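Local coordinates for protein ForH (Streptomyces kaniharaensis, PDB 6NKO) that probably takes part in making the nucleoside antibiotic formycin A, and resembles the bifunctional transformylase/cyclohydrolase of purine biosynthesis, though its exact function is not established, at residues G128-F134 with L208-S212; N118-L122 with I197-Y201; V88-L93 with A144-A149; L121-P125 with S204-L208. All blocks are in the same frame, centred on the assembly; numbering follows the deposited sequence.

Contacts 1, 4 and 2 follow one another from the C-terminal end of helix 184-212 inward, each joining it to the long loop between strand 114-117 and helix 141-151. Their centres are about 7 Å apart from contact 1 to contact 4 and about 9 Å apart from contact 4 to contact 2. Contacts 1 and 4 share L208, and contacts 2 and 4 share L122. Contact 3 lies closest to the chain's centre, about 17 Å from contact 2 between centres; the two meet where Y119 OH lies 3.6 Å from L146 CD2. The structure is unliganded, so none of the four can be tied to a substrate by direct evidence.

Contact 1 of 4, residues G128-F134 with L208-S212; sequences GLDPAGF and LFGAS
L208 forms the main bump of this contact, and the ring of F134 is the flat surface on which it rests. L208 CB stands almost centrally over one face, 3.7 Å from the centroid of the F134 ring, a CH-pi contact, while L208 CD1 reaches back to F134 CG at 3.5 Å. The two side chains thus run antiparallel alongside one another. F134 also points its edge, at CE1 and CZ, into the face of F209, giving a T-shaped pair with the F134 and F209 centroids 5.1 Å apart and the planes at 80°. The phenyl ring of F134 therefore fits an angle formed by two consecutive helix residues, L208 over its face and F209 at its edge.

Beside the F134 ring, L129 packs on another flank of L208: its CG is anti to the backbone N (chi1 178°), and CD2 extends to L208 CD2 at 3.8 Å. S212 occupies the hollow bounded by L129, P131 and F134. Its hydroxyl donates to the backbone carbonyl of L129 with OG 2.6 Å from O, the donor standing 40° out of the carbonyl plane, and P131 CG lies 3.7 Å from S212 OG. The amides of G128 and L129 both turn to A211 O, in weak hydrogen bonds.

The loop joining strand 114-117 to helix 141-151 lies along the side of the last turns of helix 184-212. Other parts of that loop continue the packing: P123 touches F134, L122 reaches L208, and P125 lies against both L208 and A211.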
loop_
_atom_site.group_PDB
_atom_site.type_symbol
_atom_site.label_atom_id
_atom_site.label_comp_id
_atom_site.label_asym_id
_atom_site.label_seq_id
_atom_site.Cartn_x
_atom_site.Cartn_y
_atom_site.Cartn_z
ATOM N N GLY A 128 -21.722 -7.125 22.902
ATOM C CA GLY A 128 -22.312 -8.139 22.049
ATOM C C GLY A 128 -22.109 -7.886 20.573
ATOM O O GLY A 128 -22.913 -8.347 19.757
ATOM N N LEU A 129 -21.048 -7.167 20.211
ATOM C CA LEU A 129 -20.803 -6.808 18.820
ATOM C C LEU A 129 -20.625 -8.051 17.957
ATOM O O LEU A 129 -19.779 -8.905 18.237
ATOM C CB LEU A 129 -19.561 -5.921 18.727
ATOM C CG LEU A 129 -19.108 -5.476 17.339
ATOM C CD1 LEU A 129 -20.160 -4.589 16.697
ATOM C CD2 LEU A 129 -17.774 -4.754 17.436
ATOM N N ASP A 130 -21.429 -8.148 16.908
ATOM C CA ASP A 130 -21.308 -9.246 15.953
ATOM C C ASP A 130 -20.025 -9.079 15.148
ATOM O O ASP A 130 -19.833 -8.029 14.521
ATOM C CB ASP A 130 -22.526 -9.273 15.030
ATOM C CG ASP A 130 -22.558 -10.497 14.129
ATOM O OD1 ASP A 130 -21.772 -11.439 14.359
ATOM O OD2 ASP A 130 -23.381 -10.519 13.189
ATOM N N PRO A 131 -19.120 -10.064 15.148
ATOM C CA PRO A 131 -17.872 -9.915 14.382
ATOM C C PRO A 131 -18.074 -9.684 12.893
ATOM O O PRO A 131 -17.159 -9.171 12.236
ATOM C CB PRO A 131 -17.141 -11.240 14.644
ATOM C CG PRO A 131 -17.666 -11.701 15.956
ATOM C CD PRO A 131 -19.104 -11.259 16.010
ATOM N N ALA A 132 -19.236 -10.038 12.339
ATOM C CA ALA A 132 -19.466 -9.856 10.910
ATOM C C ALA A 132 -19.420 -8.392 10.493
ATOM O O ALA A 132 -19.148 -8.099 9.324
ATOM C CB ALA A 132 -20.811 -10.465 10.511
ATOM N N GLY A 133 -19.672 -7.469 11.416
ATOM C CA GLY A 133 -19.711 -6.060 11.092
ATOM C C GLY A 133 -18.377 -5.366 10.937
ATOM O O GLY A 133 -18.357 -4.154 10.699
ATOM N N PHE A 134 -17.257 -6.080 11.057
ATOM C CA PHE A 134 -15.957 -5.424 10.964
ATOM C C PHE A 134 -14.849 -6.362 10.499
ATOM O O PHE A 134 -13.843 -5.907 9.945
ATOM C CB PHE A 134 -15.576 -4.809 12.317
ATOM C CG PHE A 134 -15.192 -5.822 13.369
ATOM C CD1 PHE A 134 -13.871 -6.213 13.530
ATOM C CD2 PHE A 134 -16.151 -6.368 14.205
ATOM C CE1 PHE A 134 -13.516 -7.140 14.495
ATOM C CE2 PHE A 134 -15.799 -7.292 15.177
ATOM C CZ PHE A 134 -14.480 -7.679 15.319
ATOM N N LEU A 208 -12.798 -3.937 19.132
ATOM C CA LEU A 208 -13.996 -4.569 18.589
ATOM C C LEU A 208 -14.063 -6.040 18.978
ATOM O O LEU A 208 -15.140 -6.550 19.309
ATOM C CB LEU A 208 -14.034 -4.403 17.069
ATOM C CG LEU A 208 -13.993 -2.958 16.558
ATOM C CD1 LEU A 208 -14.084 -2.905 15.042
ATOM C CD2 LEU A 208 -15.098 -2.123 17.189
ATOM N N PHE A 209 -12.924 -6.738 18.950
ATOM C CA PHE A 209 -12.902 -8.130 19.388
ATOM C C PHE A 209 -13.230 -8.240 20.872
ATOM O O PHE A 209 -13.944 -9.160 21.290
ATOM C CB PHE A 209 -11.538 -8.755 19.090
ATOM C CG PHE A 209 -11.404 -9.280 17.689
ATOM C CD1 PHE A 209 -12.177 -10.343 17.255
ATOM C CD2 PHE A 209 -10.502 -8.709 16.805
ATOM C CE1 PHE A 209 -12.055 -10.829 15.964
ATOM C CE2 PHE A 209 -10.376 -9.191 15.513
ATOM C CZ PHE A 209 -11.153 -10.252 15.092
ATOM N N GLY A 210 -12.721 -7.309 21.682
ATOM C CA GLY A 210 -13.052 -7.312 23.098
ATOM C C GLY A 210 -14.527 -7.064 23.354
ATOM O O GLY A 210 -15.146 -7.740 24.179
ATOM N N ALA A 211 -15.110 -6.088 22.650
ATOM C CA ALA A 211 -16.543 -5.841 22.757
ATOM C C ALA A 211 -17.368 -6.992 22.198
ATOM O O ALA A 211 -18.522 -7.166 22.604
ATOM C CB ALA A 211 -16.910 -4.540 22.039
ATOM N N SER A 212 -16.806 -7.779 21.278
ATOM C CA SER A 212 -17.498 -8.956 20.774
ATOM C C SER A 212 -17.669 -10.027 21.843
ATOM O O SER A 212 -18.590 -10.845 21.743
ATOM C CB SER A 212 -16.744 -9.536 19.575
ATOM O OG SER A 212 -17.142 -8.914 18.368
#

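Contact 2 of 4, residues N118-L122 with I197-Y201; sequences NYYLL and ISGAY
An offset (parallel-displaced) stack of Y119 on Y201 joins the loop leaving strand 114-117 of the parallel sheet to the long C-terminal helix. The evidence is a spacing of 3.9 Å between the Y119 and Y201 ring centroids with the planes only 11° apart. The displacement brings Y201 CD2 over the centre of the Y119 ring, 3.4 Å from Y119 CD2, whereas Y119 CB sits over the face of the Y201 ring in a CH-pi contact. A trans first torsion (chi1 -176°) turns Y201 out from the helix and carries its ring across to the loop. L122 CD1 then meets the edge of that ring, in its plane, 3.5 Å from Y201 CE1.

The far end of Y119 is fixed too. Its OH lies 3.2 Å from S198 OG in a hydrogen bond that either hydroxyl could donate, and I197 CG2 approaches Y119 CE2 at 3.8 Å. Both tyrosines are therefore gripped by packing and by a polar end, since Y201 OH is bonded to D139 N.

The stack bridges helix 184-212 and the loop, while P143 and L146 of helix 141-151 close in on Y119.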
loop_
_atom_site.group_PDB
_atom_site.type_symbol
_atom_site.label_atom_id
_atom_site.label_comp_id
_atom_site.label_asym_id
_atom_site.label_seq_id
_atom_site.Cartn_x
_atom_site.Cartn_y
_atom_site.Cartn_z
ATOM N N ASN A 118 -4.776 1.971 2.603
ATOM C CA ASN A 118 -5.832 2.587 3.400
ATOM C C ASN A 118 -6.727 1.500 3.977
ATOM O O ASN A 118 -6.777 0.378 3.469
ATOM C CB ASN A 118 -6.696 3.543 2.561
ATOM C CG ASN A 118 -6.094 4.913 2.437
ATOM O OD1 ASN A 118 -6.426 5.669 1.525
ATOM N ND2 ASN A 118 -5.202 5.250 3.358
ATOM N N TYR A 119 -7.473 1.852 5.023
ATOM C CA TYR A 119 -8.379 0.918 5.677
ATOM C C TYR A 119 -9.821 1.407 5.630
ATOM O O TYR A 119 -10.092 2.612 5.645
ATOM C CB TYR A 119 -7.973 0.683 7.127
ATOM C CG TYR A 119 -6.492 0.492 7.276
ATOM C CD1 TYR A 119 -5.820 -0.445 6.504
ATOM C CD2 TYR A 119 -5.762 1.253 8.172
ATOM C CE1 TYR A 119 -4.466 -0.620 6.625
ATOM C CE2 TYR A 119 -4.405 1.084 8.303
ATOM C CZ TYR A 119 -3.760 0.144 7.527
ATOM O OH TYR A 119 -2.402 -0.036 7.651
ATOM N N TYR A 120 -10.741 0.446 5.580
ATOM C CA TYR A 120 -12.163 0.745 5.638
ATOM C C TYR A 120 -12.539 1.294 7.012
ATOM O O TYR A 120 -11.826 1.111 8.003
ATOM C CB TYR A 120 -12.985 -0.507 5.338
ATOM C CG TYR A 120 -12.964 -0.925 3.888
ATOM C CD1 TYR A 120 -13.580 -0.151 2.915
ATOM C CD2 TYR A 120 -12.326 -2.094 3.490
ATOM C CE1 TYR A 120 -13.562 -0.527 1.586
ATOM C CE2 TYR A 120 -12.303 -2.478 2.164
ATOM C CZ TYR A 120 -12.923 -1.691 1.216
ATOM O OH TYR A 120 -12.907 -2.065 -0.109
ATOM N N LEU A 121 -13.682 1.973 7.059
ATOM C CA LEU A 121 -14.182 2.517 8.315
ATOM C C LEU A 121 -14.658 1.390 9.223
ATOM O O LEU A 121 -15.381 0.490 8.786
ATOM C CB LEU A 121 -15.322 3.496 8.051
ATOM C CG LEU A 121 -14.962 4.800 7.337
ATOM C CD1 LEU A 121 -16.225 5.549 6.943
ATOM C CD2 LEU A 121 -14.069 5.669 8.210
ATOM N N LEU A 122 -14.255 1.443 10.492
ATOM C CA LEU A 122 -14.707 0.388 11.382
ATOM C C LEU A 122 -15.853 0.876 12.262
ATOM O O LEU A 122 -15.912 2.055 12.623
ATOM C CB LEU A 122 -13.561 -0.102 12.273
ATOM C CG LEU A 122 -12.359 -0.716 11.552
ATOM C CD1 LEU A 122 -11.100 -0.498 12.371
ATOM C CD2 LEU A 122 -12.582 -2.197 11.275
ATOM N N ILE A 197 -0.410 5.001 12.162
ATOM C CA ILE A 197 -1.735 4.672 11.643
ATOM C C ILE A 197 -2.012 3.181 11.801
ATOM O O ILE A 197 -3.123 2.775 12.164
ATOM C CB ILE A 197 -1.853 5.129 10.175
ATOM C CG1 ILE A 197 -2.015 6.650 10.101
ATOM C CG2 ILE A 197 -3.012 4.435 9.477
ATOM C CD1 ILE A 197 -1.471 7.257 8.830
ATOM N N SER A 198 -1.005 2.342 11.549
ATOM C CA SER A 198 -1.190 0.903 11.699
ATOM C C SER A 198 -1.406 0.521 13.158
ATOM O O SER A 198 -2.237 -0.341 13.465
ATOM C CB SER A 198 0.011 0.153 11.122
ATOM O OG SER A 198 0.004 0.200 9.706
ATOM N N GLY A 199 -0.665 1.152 14.071
ATOM C CA GLY A 199 -0.848 0.862 15.484
ATOM C C GLY A 199 -2.231 1.236 15.980
ATOM O O GLY A 199 -2.840 0.501 16.761
ATOM N N ALA A 200 -2.749 2.381 15.528
ATOM C CA ALA A 200 -4.094 2.786 15.918
ATOM C C ALA A 200 -5.150 1.903 15.271
ATOM O O ALA A 200 -6.195 1.637 15.878
ATOM C CB ALA A 200 -4.329 4.252 15.555
ATOM N N TYR A 201 -4.892 1.441 14.047
ATOM C CA TYR A 201 -5.801 0.519 13.376
ATOM C C TYR A 201 -5.948 -0.778 14.166
ATOM O O TYR A 201 -7.065 -1.251 14.402
ATOM C CB TYR A 201 -5.286 0.243 11.961
ATOM C CG TYR A 201 -6.174 -0.631 11.103
ATOM C CD1 TYR A 201 -7.557 -0.582 11.213
ATOM C CD2 TYR A 201 -5.621 -1.503 10.174
ATOM C CE1 TYR A 201 -8.364 -1.383 10.421
ATOM C CE2 TYR A 201 -6.417 -2.304 9.380
ATOM C CZ TYR A 201 -7.787 -2.242 9.508
ATOM O OH TYR A 201 -8.578 -3.042 8.717
#

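Contact 3 of 4, residues V88-L93 with A144-A149; sequences VMGGIL and AMLRGA
M145 meets V88, M89 and I92 between two helices, 86-93 and 141-151, of the alpha/beta fold of the MGS-like family, which is built on a parallel sheet. The two short segments run nearly parallel, their axes 9.2 Å apart at closest approach and inclined by 20°.

Followed outward, M145 touches a new group at almost every step. Its CB is 3.8 Å from I92 CD1. CG remains against that methyl and also lies 3.9 Å from M89 SD, whose side chain crosses that of M145 at about a right angle. SD reaches one turn back along helix 86-93, 3.7 Å from V88 CG1. Because the chain bends at its third torsion (chi3 -76°), CE is swung away from the straight line of the side chain; the residue as a whole packs on V24, A26 and V115 of the sheet. Sheet and helix thereby enclose it, with V115 also touched by I92 and A149.

M89, bent at its second and third torsions, brings its CE methyl to 3.5 Å from A144 O, so it covers a backbone carbonyl as well as the A144 side chain. No hydrogen bond crosses the interface; the contact is apolar packing. At G148 the helix offers only backbone: I92 CG2 lies 3.4 Å from A149 N and 3.5 Å from G148 C, and L93 CD2 is 3.6 Å from G148 CA.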
loop_
_atom_site.group_PDB
_atom_site.type_symbol
_atom_site.label_atom_id
_atom_site.label_comp_id
_atom_site.label_asym_id
_atom_site.label_seq_id
_atom_site.Cartn_x
_atom_site.Cartn_y
_atom_site.Cartn_z
ATOM N N VAL A 88 5.930 -9.315 -4.744
ATOM C CA VAL A 88 5.424 -8.075 -4.165
ATOM C C VAL A 88 6.156 -7.743 -2.870
ATOM O O VAL A 88 6.682 -6.637 -2.704
ATOM C CB VAL A 88 3.903 -8.161 -3.944
ATOM C CG1 VAL A 88 3.429 -6.986 -3.099
ATOM C CG2 VAL A 88 3.176 -8.185 -5.274
ATOM N N MET A 89 6.202 -8.693 -1.931
ATOM C CA MET A 89 6.836 -8.426 -0.644
ATOM C C MET A 89 8.350 -8.323 -0.770
ATOM O O MET A 89 8.985 -7.578 -0.013
ATOM C CB MET A 89 6.455 -9.510 0.364
ATOM C CG MET A 89 4.961 -9.578 0.665
ATOM S SD MET A 89 4.257 -7.962 1.054
ATOM C CE MET A 89 5.117 -7.583 2.577
ATOM N N GLY A 90 8.947 -9.059 -1.710
ATOM C CA GLY A 90 10.366 -8.890 -1.968
ATOM C C GLY A 90 10.679 -7.540 -2.583
ATOM O O GLY A 90 11.701 -6.925 -2.263
ATOM N N GLY A 91 9.804 -7.056 -3.466
ATOM C CA GLY A 91 9.997 -5.743 -4.055
ATOM C C GLY A 91 9.946 -4.612 -3.049
ATOM O O GLY A 91 10.447 -3.519 -3.331
ATOM N N ILE A 92 9.360 -4.854 -1.881
ATOM C CA ILE A 92 9.259 -3.850 -0.831
ATOM C C ILE A 92 10.376 -3.994 0.196
ATOM O O ILE A 92 10.939 -2.996 0.647
ATOM C CB ILE A 92 7.873 -3.932 -0.156
ATOM C CG1 ILE A 92 6.767 -3.564 -1.145
ATOM C CG2 ILE A 92 7.813 -3.031 1.067
ATOM C CD1 ILE A 92 5.398 -4.076 -0.744
ATOM N N LEU A 93 10.720 -5.228 0.566
ATOM C CA LEU A 93 11.617 -5.465 1.690
ATOM C C LEU A 93 13.077 -5.628 1.289
ATOM O O LEU A 93 13.952 -5.509 2.155
ATOM C CB LEU A 93 11.178 -6.711 2.464
ATOM C CG LEU A 93 9.796 -6.656 3.114
ATOM C CD1 LEU A 93 9.401 -8.019 3.668
ATOM C CD2 LEU A 93 9.771 -5.599 4.206
ATOM N N ALA A 144 0.901 -5.272 5.780
ATOM C CA ALA A 144 2.194 -5.913 5.555
ATOM C C ALA A 144 3.012 -5.138 4.529
ATOM O O ALA A 144 4.224 -4.959 4.698
ATOM C CB ALA A 144 2.001 -7.364 5.113
ATOM N N MET A 145 2.364 -4.658 3.463
ATOM C CA MET A 145 3.063 -3.836 2.480
ATOM C C MET A 145 3.432 -2.475 3.059
ATOM O O MET A 145 4.524 -1.960 2.795
ATOM C CB MET A 145 2.205 -3.659 1.226
ATOM C CG MET A 145 1.910 -4.939 0.457
ATOM S SD MET A 145 1.276 -4.594 -1.202
ATOM C CE MET A 145 -0.404 -4.098 -0.818
ATOM N N LEU A 146 2.535 -1.877 3.848
ATOM C CA LEU A 146 2.775 -0.526 4.351
ATOM C C LEU A 146 3.824 -0.519 5.457
ATOM O O LEU A 146 4.712 0.342 5.471
ATOM C CB LEU A 146 1.467 0.090 4.846
ATOM C CG LEU A 146 1.604 1.454 5.522
ATOM C CD1 LEU A 146 1.948 2.517 4.491
ATOM C CD2 LEU A 146 0.332 1.821 6.271
ATOM N N ARG A 147 3.731 -1.461 6.400
ATOM C CA ARG A 147 4.757 -1.570 7.432
ATOM C C ARG A 147 6.101 -1.953 6.833
ATOM O O ARG A 147 7.148 -1.507 7.319
ATOM C CB ARG A 147 4.340 -2.590 8.494
ATOM C CG ARG A 147 3.103 -2.198 9.289
ATOM C CD ARG A 147 2.626 -3.343 10.174
ATOM N NE ARG A 147 3.520 -3.558 11.308
ATOM C CZ ARG A 147 4.382 -4.565 11.402
ATOM N NH1 ARG A 147 4.467 -5.463 10.429
ATOM N NH2 ARG A 147 5.160 -4.677 12.470
ATOM N N GLY A 148 6.096 -2.775 5.781
ATOM C CA GLY A 148 7.343 -3.102 5.111
ATOM C C GLY A 148 7.930 -1.912 4.376
ATOM O O GLY A 148 9.147 -1.706 4.380
ATOM N N ALA A 149 7.072 -1.111 3.739
ATOM C CA ALA A 149 7.538 0.098 3.071
ATOM C C ALA A 149 8.088 1.102 4.073
ATOM O O ALA A 149 9.134 1.716 3.834
ATOM C CB ALA A 149 6.405 0.717 2.255
#

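Contact 4 of 4, residues L121-P125 with S204-L208; sequences LLPEP and SVAEL
L122 is the first residue of the loop to meet the helix, and it spreads over three helical side chains. Its CD1 lies 3.9 Å from V205 CG2, the two side chains crossing at about a right angle, and 4.3 Å from S204 CB. L208 CD1 lies against both the stem of L122 (CB, 4.0 Å) and its CD2 branch.

P123 follows, contributing more through its backbone than through its ring: its O is 3.4 Å from L208 CD2, a methyl pressed against a carbonyl, while the ring touches more lightly, with P123 CD 4.3 Å from L208 CD1. E124 directs its side chain away from the helix, but its carbonyl carbon still borders the same L208 methyl.

P125 completes the walk and sits where the backbones draw closest. Its ring lies over E207 and L208: CB is 4.0 Å from L208 CD2, and CG is 3.8 Å from E207 CD, with both carboxylate oxygens about equally near. E207 gets there with CG roughly opposite the backbone N (chi1 -150°) and an extended chain, so that its charged end lies beside the proline. L208 thus plugs the groove that L122, P123 and P125 form along one side of the loop.

With no hydrogen bond across and every residue from L122 to P125 extended, this is a proline-containing loop leading from the parallel sheet, packed by apolar contacts on the long C-terminal helix 184-212.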
loop_
_atom_site.group_PDB
_atom_site.type_symbol
_atom_site.label_atom_id
_atom_site.label_comp_id
_atom_site.label_asym_id
_atom_site.label_seq_id
_atom_site.Cartn_x
_atom_site.Cartn_y
_atom_site.Cartn_z
ATOM N N LEU A 121 -13.682 1.973 7.059
ATOM C CA LEU A 121 -14.182 2.517 8.315
ATOM C C LEU A 121 -14.658 1.390 9.223
ATOM O O LEU A 121 -15.381 0.490 8.786
ATOM C CB LEU A 121 -15.322 3.496 8.051
ATOM C CG LEU A 121 -14.962 4.800 7.337
ATOM C CD1 LEU A 121 -16.225 5.549 6.943
ATOM C CD2 LEU A 121 -14.069 5.669 8.210
ATOM N N LEU A 122 -14.255 1.443 10.492
ATOM C CA LEU A 122 -14.707 0.388 11.382
ATOM C C LEU A 122 -15.853 0.876 12.262
ATOM O O LEU A 122 -15.912 2.055 12.623
ATOM C CB LEU A 122 -13.561 -0.102 12.273
ATOM C CG LEU A 122 -12.359 -0.716 11.552
ATOM C CD1 LEU A 122 -11.100 -0.498 12.371
ATOM C CD2 LEU A 122 -12.582 -2.197 11.275
ATOM N N PRO A 123 -16.780 -0.016 12.624
ATOM C CA PRO A 123 -17.892 0.388 13.495
ATOM C C PRO A 123 -17.454 0.617 14.932
ATOM O O PRO A 123 -16.280 0.432 15.272
ATOM C CB PRO A 123 -18.866 -0.790 13.386
ATOM C CG PRO A 123 -17.994 -1.959 13.076
ATOM C CD PRO A 123 -16.888 -1.425 12.205
ATOM N N GLU A 124 -18.397 1.016 15.790
ATOM C CA GLU A 124 -18.078 1.326 17.173
ATOM C C GLU A 124 -18.127 0.070 18.039
ATOM O O GLU A 124 -18.850 -0.881 17.726
ATOM C CB GLU A 124 -19.052 2.366 17.719
ATOM C CG GLU A 124 -18.931 3.759 17.093
ATOM C CD GLU A 124 -17.497 4.270 16.989
ATOM O OE1 GLU A 124 -16.729 3.793 16.125
ATOM O OE2 GLU A 124 -17.139 5.166 17.780
ATOM N N PRO A 125 -17.349 0.035 19.122
ATOM C CA PRO A 125 -17.390 -1.108 20.046
ATOM C C PRO A 125 -18.638 -1.065 20.913
ATOM O O PRO A 125 -18.738 -0.270 21.852
ATOM C CB PRO A 125 -16.109 -0.929 20.873
ATOM C CG PRO A 125 -15.832 0.532 20.826
ATOM C CD PRO A 125 -16.297 1.004 19.479
ATOM N N SER A 204 -7.887 -0.305 17.518
ATOM C CA SER A 204 -9.330 -0.223 17.319
ATOM C C SER A 204 -9.927 -1.598 17.042
ATOM O O SER A 204 -11.003 -1.928 17.557
ATOM C CB SER A 204 -9.649 0.739 16.175
ATOM O OG SER A 204 -9.458 2.084 16.574
ATOM N N VAL A 205 -9.248 -2.412 16.229
ATOM C CA VAL A 205 -9.754 -3.749 15.926
ATOM C C VAL A 205 -9.756 -4.617 17.179
ATOM O O VAL A 205 -10.676 -5.414 17.396
ATOM C CB VAL A 205 -8.934 -4.386 14.790
ATOM C CG1 VAL A 205 -9.352 -5.837 14.576
ATOM C CG2 VAL A 205 -9.094 -3.584 13.502
ATOM N N ALA A 206 -8.732 -4.472 18.027
ATOM C CA ALA A 206 -8.708 -5.203 19.290
ATOM C C ALA A 206 -9.890 -4.820 20.169
ATOM O O ALA A 206 -10.489 -5.677 20.830
ATOM C CB ALA A 206 -7.390 -4.948 20.024
ATOM N N GLU A 207 -10.246 -3.533 20.186
ATOM C CA GLU A 207 -11.404 -3.092 20.957
ATOM C C GLU A 207 -12.694 -3.718 20.445
ATOM O O GLU A 207 -13.602 -4.004 21.234
ATOM C CB GLU A 207 -11.504 -1.568 20.920
ATOM C CG GLU A 207 -12.136 -0.956 22.151
ATOM C CD GLU A 207 -12.271 0.550 22.041
ATOM O OE1 GLU A 207 -12.091 1.084 20.926
ATOM O OE2 GLU A 207 -12.552 1.198 23.072
ATOM N N LEU A 208 -12.798 -3.937 19.132
ATOM C CA LEU A 208 -13.996 -4.569 18.589
ATOM C C LEU A 208 -14.063 -6.040 18.978
ATOM O O LEU A 208 -15.140 -6.550 19.309
ATOM C CB LEU A 208 -14.034 -4.403 17.069
ATOM C CG LEU A 208 -13.993 -2.958 16.558
ATOM C CD1 LEU A 208 -14.084 -2.905 15.042
ATOM C CD2 LEU A 208 -15.098 -2.123 17.189
#